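Putative NAD(P)H-dependent FMN-containing oxidoreductase YwqN (Bacillus subtilis, PDB 1RLI) probably acts as an NAD(P)H-dependent oxidoreductase that uses FMN as its cofactor. Local coordinates at residues Q59-Y62 with D63-E67; L101-P104 with R105-D108; Q111-S114 with V115-A118. One frame throughout, in Å; residues are numbered along the deposited sequence.

Interaction 1. Residues Q59-Y62 with D63-E67; sequences QDDY and DSIIE
The apolar part of the contact centres on Tyr62 and Ile66, one helical turn apart. CG1 of Ile66 lies over one face of the phenol ring, 3.9 Å from the centroid of the Tyr62 ring and 25° off its normal, a CH-pi contact displaced toward the rim on the CE2 and CZ side. Tyr62 meets it because its CG stands anti to the backbone N (chi1 178°), which runs the ring up beside the helix, while CD1 of Ile66 extends to 3.6 Å from Tyr62 OH. A tyrosine suits this buried place: its ring packs on Ile66 and meets Phe93, and its hydroxyl hydrogen-bonds to Thr100. Further round the helix, Ile65 CD1 comes to 3.7 Å from Asp61 OD2, so the methyl lies against the carboxylate, and the Ile65 side chain also touches Ile35 and Leu37 of strand 33-41.

Tyr62 to Ile66 belong to the start of helix 62-70, which packs against the sheet of a flavodoxin-like fold. A type I beta turn from Gln59 to Tyr62 leads into it, and Asp61 is the N-cap residue, although its side chain makes no capping bond.

The polar contacts are mainly those of the first helical turn. Ile65 N donates to Asp61 O at 3.1 Å, and Ile66 N to Tyr62 O at 3.0 Å. Asp63 N, too early in the helix for such a partner, donates instead to a water at 2.9 Å, and that water donates to Asp60 O. The carboxylate of Asp63 forms a salt bridge with Arg105.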
ATOM      1  N   GLN D  59       4.167   3.482 -30.333  1.00 22.39           N
ATOM      2  CA  GLN D  59       5.104   4.467 -29.809  1.00 23.74           C
ATOM      3  C   GLN D  59       5.992   5.099 -30.867  1.00 23.94           C
ATOM      4  O   GLN D  59       7.113   5.496 -30.583  1.00 23.42           O
ATOM      5  CB  GLN D  59       5.976   3.830 -28.723  1.00 23.59           C
ATOM      6  CG  GLN D  59       5.208   3.305 -27.520  1.00 22.52           C
ATOM      7  CD  GLN D  59       6.149   2.945 -26.391  1.00 24.76           C
ATOM      8  OE1 GLN D  59       7.218   2.404 -26.633  1.00 26.08           O
ATOM      9  NE2 GLN D  59       5.756   3.238 -25.157  1.00 23.45           N
ATOM     10  N   ASP D  60       5.485   5.208 -32.089  1.00 25.64           N
ATOM     11  CA  ASP D  60       6.269   5.810 -33.157  1.00 26.96           C
ATOM     12  C   ASP D  60       6.599   7.259 -32.836  1.00 25.78           C
ATOM     13  O   ASP D  60       7.655   7.765 -33.242  1.00 25.75           O
ATOM     14  CB  ASP D  60       5.500   5.743 -34.484  1.00 32.70           C
ATOM     15  CG  ASP D  60       5.335   4.321 -34.995  1.00 39.03           C
ATOM     16  OD1 ASP D  60       4.837   3.458 -34.242  1.00 44.43           O
ATOM     17  OD2 ASP D  60       5.702   4.062 -36.161  1.00 43.61           O
ATOM     18  N   ASP D  61       5.718   7.925 -32.091  1.00 21.30           N
ATOM     19  CA  ASP D  61       5.940   9.327 -31.763  1.00 22.83           C
ATOM     20  C   ASP D  61       6.456   9.576 -30.339  1.00 21.86           C
ATOM     21  O   ASP D  61       6.328  10.683 -29.803  1.00 19.52           O
ATOM     22  CB  ASP D  61       4.653  10.124 -32.018  1.00 24.95           C
ATOM     23  CG  ASP D  61       3.529   9.769 -31.051  1.00 26.30           C
ATOM     24  OD1 ASP D  61       3.457   8.606 -30.580  1.00 26.21           O
ATOM     25  OD2 ASP D  61       2.705  10.667 -30.778  1.00 27.08           O
ATOM     26  N   TYR D  62       7.077   8.552 -29.752  1.00 21.15           N
ATOM     27  CA  TYR D  62       7.605   8.656 -28.386  1.00 20.25           C
ATOM     28  C   TYR D  62       8.597   9.805 -28.191  1.00 21.82           C
ATOM     29  O   TYR D  62       8.480  10.550 -27.221  1.00 20.17           O
ATOM     30  CB  TYR D  62       8.234   7.311 -27.969  1.00 19.07           C
ATOM     31  CG  TYR D  62       8.850   7.310 -26.584  1.00 17.79           C
ATOM     32  CD1 TYR D  62       8.074   7.071 -25.454  1.00 18.40           C
ATOM     33  CD2 TYR D  62      10.208   7.546 -26.414  1.00 17.54           C
ATOM     34  CE1 TYR D  62       8.641   7.060 -24.174  1.00 17.76           C
ATOM     35  CE2 TYR D  62      10.789   7.546 -25.129  1.00 18.77           C
ATOM     36  CZ  TYR D  62       9.993   7.299 -24.018  1.00 17.85           C
ATOM     37  OH  TYR D  62      10.559   7.294 -22.754  1.00 15.72           O
ATOM     38  N   ASP D  63       9.583   9.958 -29.085  1.00 21.01           N
ATOM     39  CA  ASP D  63      10.549  11.052 -28.945  1.00 23.98           C
ATOM     40  C   ASP D  63       9.872  12.420 -28.981  1.00 20.97           C
ATOM     41  O   ASP D  63      10.267  13.316 -28.243  1.00 22.37           O
ATOM     42  CB  ASP D  63      11.630  11.009 -30.045  1.00 27.14           C
ATOM     43  CG  ASP D  63      12.527   9.787 -29.939  1.00 33.29           C
ATOM     44  OD1 ASP D  63      12.675   9.241 -28.821  1.00 33.09           O
ATOM     45  OD2 ASP D  63      13.097   9.380 -30.982  1.00 36.60           O
ATOM     46  N   SER D  64       8.875  12.590 -29.847  1.00 21.47           N
ATOM     47  CA  SER D  64       8.147  13.860 -29.924  1.00 23.28           C
ATOM     48  C   SER D  64       7.419  14.140 -28.609  1.00 21.83           C
ATOM     49  O   SER D  64       7.294  15.295 -28.177  1.00 20.50           O
ATOM     50  CB  SER D  64       7.127  13.827 -31.066  1.00 24.56           C
ATOM     51  OG  SER D  64       7.791  13.952 -32.306  1.00 35.16           O
ATOM     52  N   ILE D  65       6.930  13.078 -27.977  1.00 19.79           N
ATOM     53  CA  ILE D  65       6.219  13.225 -26.711  1.00 19.36           C
ATOM     54  C   ILE D  65       7.179  13.659 -25.610  1.00 19.66           C
ATOM     55  O   ILE D  65       6.893  14.589 -24.847  1.00 18.21           O
ATOM     56  CB  ILE D  65       5.503  11.917 -26.341  1.00 20.39           C
ATOM     57  CG1 ILE D  65       4.366  11.695 -27.342  1.00 21.16           C
ATOM     58  CG2 ILE D  65       4.962  11.976 -24.882  1.00 19.47           C
ATOM     59  CD1 ILE D  65       3.613  10.376 -27.199  1.00 22.52           C
ATOM     60  N   ILE D  66       8.338  13.011 -25.549  1.00 17.82           N
ATOM     61  CA  ILE D  66       9.327  13.350 -24.539  1.00 19.43           C
ATOM     62  C   ILE D  66       9.738  14.806 -24.716  1.00 21.54           C
ATOM     63  O   ILE D  66       9.896  15.546 -23.737  1.00 20.84           O
ATOM     64  CB  ILE D  66      10.574  12.455 -24.659  1.00 17.44           C
ATOM     65  CG1 ILE D  66      10.231  11.002 -24.286  1.00 19.54           C
ATOM     66  CG2 ILE D  66      11.657  12.958 -23.748  1.00 18.48           C
ATOM     67  CD1 ILE D  66       9.716  10.807 -22.819  1.00 20.69           C
ATOM     68  N   GLU D  67       9.926  15.216 -25.971  1.00 22.88           N
ATOM     69  CA  GLU D  67      10.315  16.601 -26.252  1.00 24.01           C
ATOM     70  C   GLU D  67       9.299  17.584 -25.669  1.00 23.41           C
ATOM     71  O   GLU D  67       9.663  18.589 -25.051  1.00 25.16           O
ATOM     72  CB  GLU D  67      10.425  16.829 -27.761  1.00 27.39           C
ATOM     73  CG  GLU D  67      11.642  16.185 -28.394  1.00 36.51           C
ATOM     74  CD  GLU D  67      12.916  16.981 -28.154  1.00 42.86           C
ATOM     75  OE1 GLU D  67      12.914  17.861 -27.265  1.00 46.03           O
ATOM     76  OE2 GLU D  67      13.924  16.720 -28.852  1.00 46.89           O
TER
HETATM   77  O   HOH W   1       9.825   8.513 -31.561  1.00 26.93           O

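Interaction 2. Residues L101-P104 with R105-D108; sequences LRDP and RFPD
With CG of Asp103 anti to its own N (chi1 -167°) and the Arg105 chain bent at chi3, the carboxylate and guanidinium meet nearly coplanar, their planes 21° apart. The grip is side-on and bidentate: Arg105 NE donates to Asp103 OD1 at 2.9 Å, almost perfectly straight at 176°, and Arg105 NH2 to Asp103 OD2 at 2.6 Å, each oxygen using its syn lone pair. Asp103 OD1 also takes the backbone N-H of Arg105 at 2.9 Å, from above the carboxylate plane, an Asx turn that explains why aspartate suits this first position. Phe106 presents its ring edge to the same group, with CD2 3.5 Å from Asp103 OD2.

In the loop between helices 97-100 and 109-114 the backbone makes a type I beta turn from Asp103 to Phe106, closed by Phe106 N donating to Asp103 O at 3.0 Å. Pro104 suits the second position, where its ring already restricts phi. Phe106 is buried against Asp63, Ile66, Glu67 and Leu70 of helix 62-70.

Since Arg105 NH1 also forms a salt bridge with Asp63, one guanidinium lies between two carboxylates; this would favour the charged forms of all three groups and restrict rotation of the arginine.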
ATOM      1  N   LEU D 101      16.618   7.408 -20.080  1.00 15.97           N
ATOM      2  CA  LEU D 101      17.623   7.724 -19.071  1.00 18.12           C
ATOM      3  C   LEU D 101      19.025   7.361 -19.560  1.00 18.77           C
ATOM      4  O   LEU D 101      20.022   7.720 -18.927  1.00 19.49           O
ATOM      5  CB  LEU D 101      17.311   6.983 -17.772  1.00 18.74           C
ATOM      6  CG  LEU D 101      16.160   7.603 -16.965  1.00 17.67           C
ATOM      7  CD1 LEU D 101      15.613   6.590 -15.970  1.00 17.51           C
ATOM      8  CD2 LEU D 101      16.662   8.835 -16.232  1.00 18.99           C
ATOM      9  N   ARG D 102      19.096   6.663 -20.695  1.00 18.40           N
ATOM     10  CA  ARG D 102      20.380   6.265 -21.273  1.00 20.92           C
ATOM     11  C   ARG D 102      20.519   6.858 -22.675  1.00 21.20           C
ATOM     12  O   ARG D 102      21.465   6.537 -23.397  1.00 20.20           O
ATOM     13  CB  ARG D 102      20.451   4.727 -21.373  1.00 24.47           C
ATOM     14  CG  ARG D 102      20.227   4.014 -20.035  1.00 32.17           C
ATOM     15  CD  ARG D 102      20.539   2.515 -20.092  1.00 34.99           C
ATOM     16  NE  ARG D 102      19.645   1.782 -20.981  1.00 38.66           N
ATOM     17  CZ  ARG D 102      18.623   1.029 -20.578  1.00 37.47           C
ATOM     18  NH1 ARG D 102      18.356   0.894 -19.286  1.00 38.81           N
ATOM     19  NH2 ARG D 102      17.857   0.422 -21.474  1.00 37.00           N
ATOM     20  N   ASP D 103      19.577   7.729 -23.046  1.00 19.22           N
ATOM     21  CA  ASP D 103      19.523   8.319 -24.397  1.00 19.50           C
ATOM     22  C   ASP D 103      20.376   9.582 -24.546  1.00 19.55           C
ATOM     23  O   ASP D 103      20.068  10.599 -23.953  1.00 20.28           O
ATOM     24  CB  ASP D 103      18.046   8.630 -24.709  1.00 20.73           C
ATOM     25  CG  ASP D 103      17.788   8.953 -26.166  1.00 22.58           C
ATOM     26  OD1 ASP D 103      18.723   9.345 -26.879  1.00 22.25           O
ATOM     27  OD2 ASP D 103      16.628   8.818 -26.599  1.00 23.08           O
ATOM     28  N   PRO D 104      21.444   9.543 -25.382  1.00 20.64           N
ATOM     29  CA  PRO D 104      22.271  10.741 -25.534  1.00 22.17           C
ATOM     30  C   PRO D 104      21.548  11.929 -26.166  1.00 23.63           C
ATOM     31  O   PRO D 104      22.050  13.051 -26.122  1.00 27.18           O
ATOM     32  CB  PRO D 104      23.440  10.246 -26.395  1.00 22.10           C
ATOM     33  CG  PRO D 104      22.753   9.304 -27.320  1.00 21.84           C
ATOM     34  CD  PRO D 104      21.867   8.502 -26.334  1.00 20.69           C
ATOM     35  N   ARG D 105      20.393  11.705 -26.775  1.00 22.67           N
ATOM     36  CA  ARG D 105      19.667  12.824 -27.364  1.00 26.21           C
ATOM     37  C   ARG D 105      18.924  13.636 -26.299  1.00 26.75           C
ATOM     38  O   ARG D 105      18.450  14.741 -26.567  1.00 28.33           O
ATOM     39  CB  ARG D 105      18.677  12.321 -28.404  1.00 28.26           C
ATOM     40  CG  ARG D 105      19.336  11.595 -29.548  1.00 29.43           C
ATOM     41  CD  ARG D 105      18.287  10.895 -30.343  1.00 29.23           C
ATOM     42  NE  ARG D 105      17.526   9.995 -29.484  1.00 31.07           N
ATOM     43  CZ  ARG D 105      16.371   9.445 -29.837  1.00 31.91           C
ATOM     44  NH1 ARG D 105      15.855   9.712 -31.034  1.00 36.01           N
ATOM     45  NH2 ARG D 105      15.735   8.630 -29.010  1.00 30.97           N
ATOM     46  N   PHE D 106      18.827  13.080 -25.098  1.00 23.87           N
ATOM     47  CA  PHE D 106      18.151  13.740 -23.982  1.00 25.10           C
ATOM     48  C   PHE D 106      19.099  13.563 -22.812  1.00 26.40           C
ATOM     49  O   PHE D 106      18.747  12.938 -21.799  1.00 25.71           O
ATOM     50  CB  PHE D 106      16.822  13.047 -23.687  1.00 24.37           C
ATOM     51  CG  PHE D 106      15.838  13.119 -24.813  1.00 26.75           C
ATOM     52  CD1 PHE D 106      15.169  14.312 -25.091  1.00 25.56           C
ATOM     53  CD2 PHE D 106      15.584  12.003 -25.612  1.00 24.97           C
ATOM     54  CE1 PHE D 106      14.265  14.394 -26.144  1.00 28.52           C
ATOM     55  CE2 PHE D 106      14.682  12.072 -26.667  1.00 30.26           C
ATOM     56  CZ  PHE D 106      14.015  13.276 -26.936  1.00 29.02           C
ATOM     57  N   PRO D 107      20.319  14.136 -22.927  1.00 26.47           N
ATOM     58  CA  PRO D 107      21.367  14.054 -21.913  1.00 28.09           C
ATOM     59  C   PRO D 107      21.065  14.525 -20.503  1.00 29.06           C
ATOM     60  O   PRO D 107      21.719  14.086 -19.558  1.00 30.64           O
ATOM     61  CB  PRO D 107      22.526  14.834 -22.551  1.00 29.10           C
ATOM     62  CG  PRO D 107      21.820  15.880 -23.328  1.00 28.59           C
ATOM     63  CD  PRO D 107      20.711  15.082 -23.992  1.00 27.29           C
ATOM     64  N   ASP D 108      20.076  15.401 -20.351  1.00 26.99           N
ATOM     65  CA  ASP D 108      19.741  15.924 -19.031  1.00 25.51           C
ATOM     66  C   ASP D 108      18.358  15.487 -18.542  1.00 24.21           C
ATOM     67  O   ASP D 108      17.800  16.099 -17.632  1.00 22.29           O
ATOM     68  CB  ASP D 108      19.789  17.445 -19.067  1.00 28.72           C
ATOM     69  CG  ASP D 108      21.105  17.959 -19.595  1.00 33.56           C
ATOM     70  OD1 ASP D 108      22.137  17.622 -18.986  1.00 33.68           O
ATOM     71  OD2 ASP D 108      21.095  18.690 -20.611  1.00 37.45           O
TER

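Interaction 3. Residues Q111-S114 with V115-A118; sequences QQMS and VKQA
Lys116 lays its aliphatic chain alongside Met113, with CE 3.9 Å from Met113 SD and CD almost as near. The chain runs extended until its end, where it bends (chi4 -61°) and turns NZ aside. On its way it also passes the carbonyl of Gln112, whose O lies 3.5 Å from Lys116 CG. A lysine fits a largely buried site like this because its methylenes can pack against the thioether while its amine reaches polar groups: NZ hydrogen-bonds to the carbonyl oxygens of Cys72 and Leu70, and donates at 3.0 Å to a water that in turn donates to Gln112 O. Backbone carbonyls and water thus satisfy the charged end. Replacing Lys116 by an alanine removes the chain, which is likely to leave the carbonyls of Cys72 and Leu70 without their ammonium donor and to open a gap beside the Met113 sulfur.

Residues 111-118 carry the chain from helix 109-114 into strand 117-124, an inner strand of the parallel part of the sheet in this flavodoxin-like alpha/beta fold. The turn between them is held by Lys116 N donating to Met113 O at 3.0 Å. Met113 is buried, touching Leu75, Ile69, Met146 and Met148, where an unbranched, apolar side chain can pack among several hydrophobic neighbours.

On a more exposed side, Val115 CG1 packs 3.6 Å from Gln111 NE2, and its other methyl, CG2, sits 3.4 Å from Gln112 O. Ser114 turns its hydroxyl back along the helix: with OG between N and the carbonyl carbon (chi1 78°), it donates to Gln111 O at 2.6 Å, giving the carbonyl of Gln111 a side-chain partner that a small hydroxyl residue can readily supply.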
ATOM      1  N   GLN D 111      17.754  15.010 -14.635  1.00 25.20           N
ATOM      2  CA  GLN D 111      17.733  16.312 -13.962  1.00 26.15           C
ATOM      3  C   GLN D 111      16.490  17.117 -14.336  1.00 23.77           C
ATOM      4  O   GLN D 111      15.823  17.679 -13.457  1.00 23.14           O
ATOM      5  CB  GLN D 111      18.996  17.112 -14.311  1.00 30.73           C
ATOM      6  CG  GLN D 111      19.305  18.282 -13.370  1.00 37.90           C
ATOM      7  CD  GLN D 111      18.247  19.365 -13.390  1.00 43.15           C
ATOM      8  OE1 GLN D 111      17.886  19.886 -14.451  1.00 47.29           O
ATOM      9  NE2 GLN D 111      17.746  19.719 -12.210  1.00 46.08           N
ATOM     10  N   GLN D 112      16.178  17.172 -15.629  1.00 21.93           N
ATOM     11  CA  GLN D 112      15.006  17.907 -16.094  1.00 21.78           C
ATOM     12  C   GLN D 112      13.710  17.378 -15.471  1.00 23.48           C
ATOM     13  O   GLN D 112      12.838  18.153 -15.067  1.00 22.89           O
ATOM     14  CB  GLN D 112      14.892  17.834 -17.622  1.00 23.96           C
ATOM     15  CG  GLN D 112      15.903  18.668 -18.385  1.00 26.08           C
ATOM     16  CD  GLN D 112      15.875  18.351 -19.862  1.00 30.44           C
ATOM     17  OE1 GLN D 112      16.160  17.224 -20.264  1.00 31.56           O
ATOM     18  NE2 GLN D 112      15.522  19.335 -20.682  1.00 31.64           N
ATOM     19  N   MET D 113      13.560  16.058 -15.407  1.00 21.94           N
ATOM     20  CA  MET D 113      12.342  15.508 -14.816  1.00 21.31           C
ATOM     21  C   MET D 113      12.287  15.781 -13.304  1.00 21.38           C
ATOM     22  O   MET D 113      11.204  15.993 -12.751  1.00 23.00           O
ATOM     23  CB  MET D 113      12.258  13.995 -15.057  1.00 20.60           C
ATOM     24  CG  MET D 113      12.057  13.594 -16.519  1.00 20.75           C
ATOM     25  SD  MET D 113      10.459  14.081 -17.227  1.00 20.57           S
ATOM     26  CE  MET D 113       9.433  12.661 -16.778  1.00 23.16           C
ATOM     27  N   SER D 114      13.451  15.797 -12.653  1.00 20.84           N
ATOM     28  CA  SER D 114      13.520  16.001 -11.204  1.00 21.83           C
ATOM     29  C   SER D 114      12.955  17.312 -10.671  1.00 24.39           C
ATOM     30  O   SER D 114      12.663  17.394  -9.479  1.00 25.92           O
ATOM     31  CB  SER D 114      14.968  15.842 -10.704  1.00 24.58           C
ATOM     32  OG  SER D 114      15.745  17.010 -10.981  1.00 26.36           O
ATOM     33  N   VAL D 115      12.808  18.338 -11.512  1.00 21.91           N
ATOM     34  CA  VAL D 115      12.250  19.594 -11.025  1.00 22.98           C
ATOM     35  C   VAL D 115      10.776  19.745 -11.405  1.00 24.17           C
ATOM     36  O   VAL D 115      10.166  20.782 -11.148  1.00 24.99           O
ATOM     37  CB  VAL D 115      13.048  20.848 -11.534  1.00 24.95           C
ATOM     38  CG1 VAL D 115      14.481  20.781 -11.028  1.00 24.80           C
ATOM     39  CG2 VAL D 115      13.004  20.945 -13.050  1.00 24.27           C
ATOM     40  N   LYS D 116      10.186  18.701 -11.982  1.00 22.48           N
ATOM     41  CA  LYS D 116       8.780  18.778 -12.377  1.00 22.18           C
ATOM     42  C   LYS D 116       7.829  18.340 -11.272  1.00 21.11           C
ATOM     43  O   LYS D 116       8.225  17.648 -10.344  1.00 22.56           O
ATOM     44  CB  LYS D 116       8.527  17.935 -13.637  1.00 22.35           C
ATOM     45  CG  LYS D 116       9.360  18.394 -14.843  1.00 22.64           C
ATOM     46  CD  LYS D 116       9.042  17.631 -16.112  1.00 22.23           C
ATOM     47  CE  LYS D 116      10.023  17.995 -17.243  1.00 23.76           C
ATOM     48  NZ  LYS D 116       9.983  19.453 -17.610  1.00 21.71           N
ATOM     49  N   GLN D 117       6.581  18.788 -11.366  1.00 22.44           N
ATOM     50  CA  GLN D 117       5.540  18.447 -10.402  1.00 22.93           C
ATOM     51  C   GLN D 117       4.605  17.478 -11.105  1.00 21.27           C
ATOM     52  O   GLN D 117       4.202  17.724 -12.241  1.00 20.34           O
ATOM     53  CB  GLN D 117       4.763  19.699  -9.992  1.00 27.35           C
ATOM     54  CG  GLN D 117       5.637  20.720  -9.282  1.00 34.73           C
ATOM     55  CD  GLN D 117       4.878  21.966  -8.904  1.00 39.70           C
ATOM     56  OE1 GLN D 117       4.245  22.602  -9.747  1.00 45.79           O
ATOM     57  NE2 GLN D 117       4.941  22.329  -7.630  1.00 43.96           N
ATOM     58  N   ALA D 118       4.257  16.392 -10.425  1.00 19.13           N
ATOM     59  CA  ALA D 118       3.394  15.378 -11.022  1.00 18.01           C
ATOM     60  C   ALA D 118       2.068  15.215 -10.301  1.00 17.66           C
ATOM     61  O   ALA D 118       2.013  15.322  -9.081  1.00 16.79           O
ATOM     62  CB  ALA D 118       4.124  14.025 -11.028  1.00 18.11           C
TER
HETATM   63  O   HOH W   2      12.328  20.449 -16.053  1.00 35.97           O
HETATM   64  O   HOH W   3      10.174  17.945  -8.358  1.00 29.73           O

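How the interactions relate
Along the chain the three contacts come in series: interaction 1 at the start of helix 62-70, interaction 2 in the loop between helices 97-100 and 109-114, and interaction 3 where helix 109-114 passes into strand 117-124. Interactions 1 and 2 have centres 14 Å apart and touch through an ion pair and the packing of Phe106. Interaction 3 adjoins interaction 2 in sequence, 15 Å away between centres, but only comes within about 6 Å of interaction 1 at nearest atoms. Helix 62-70 is common ground: its beginning receives the loop, and its last turns meet Met113 and Lys116, so a surface loop and a helix-to-strand junction, both far along the chain, are tied to one helix.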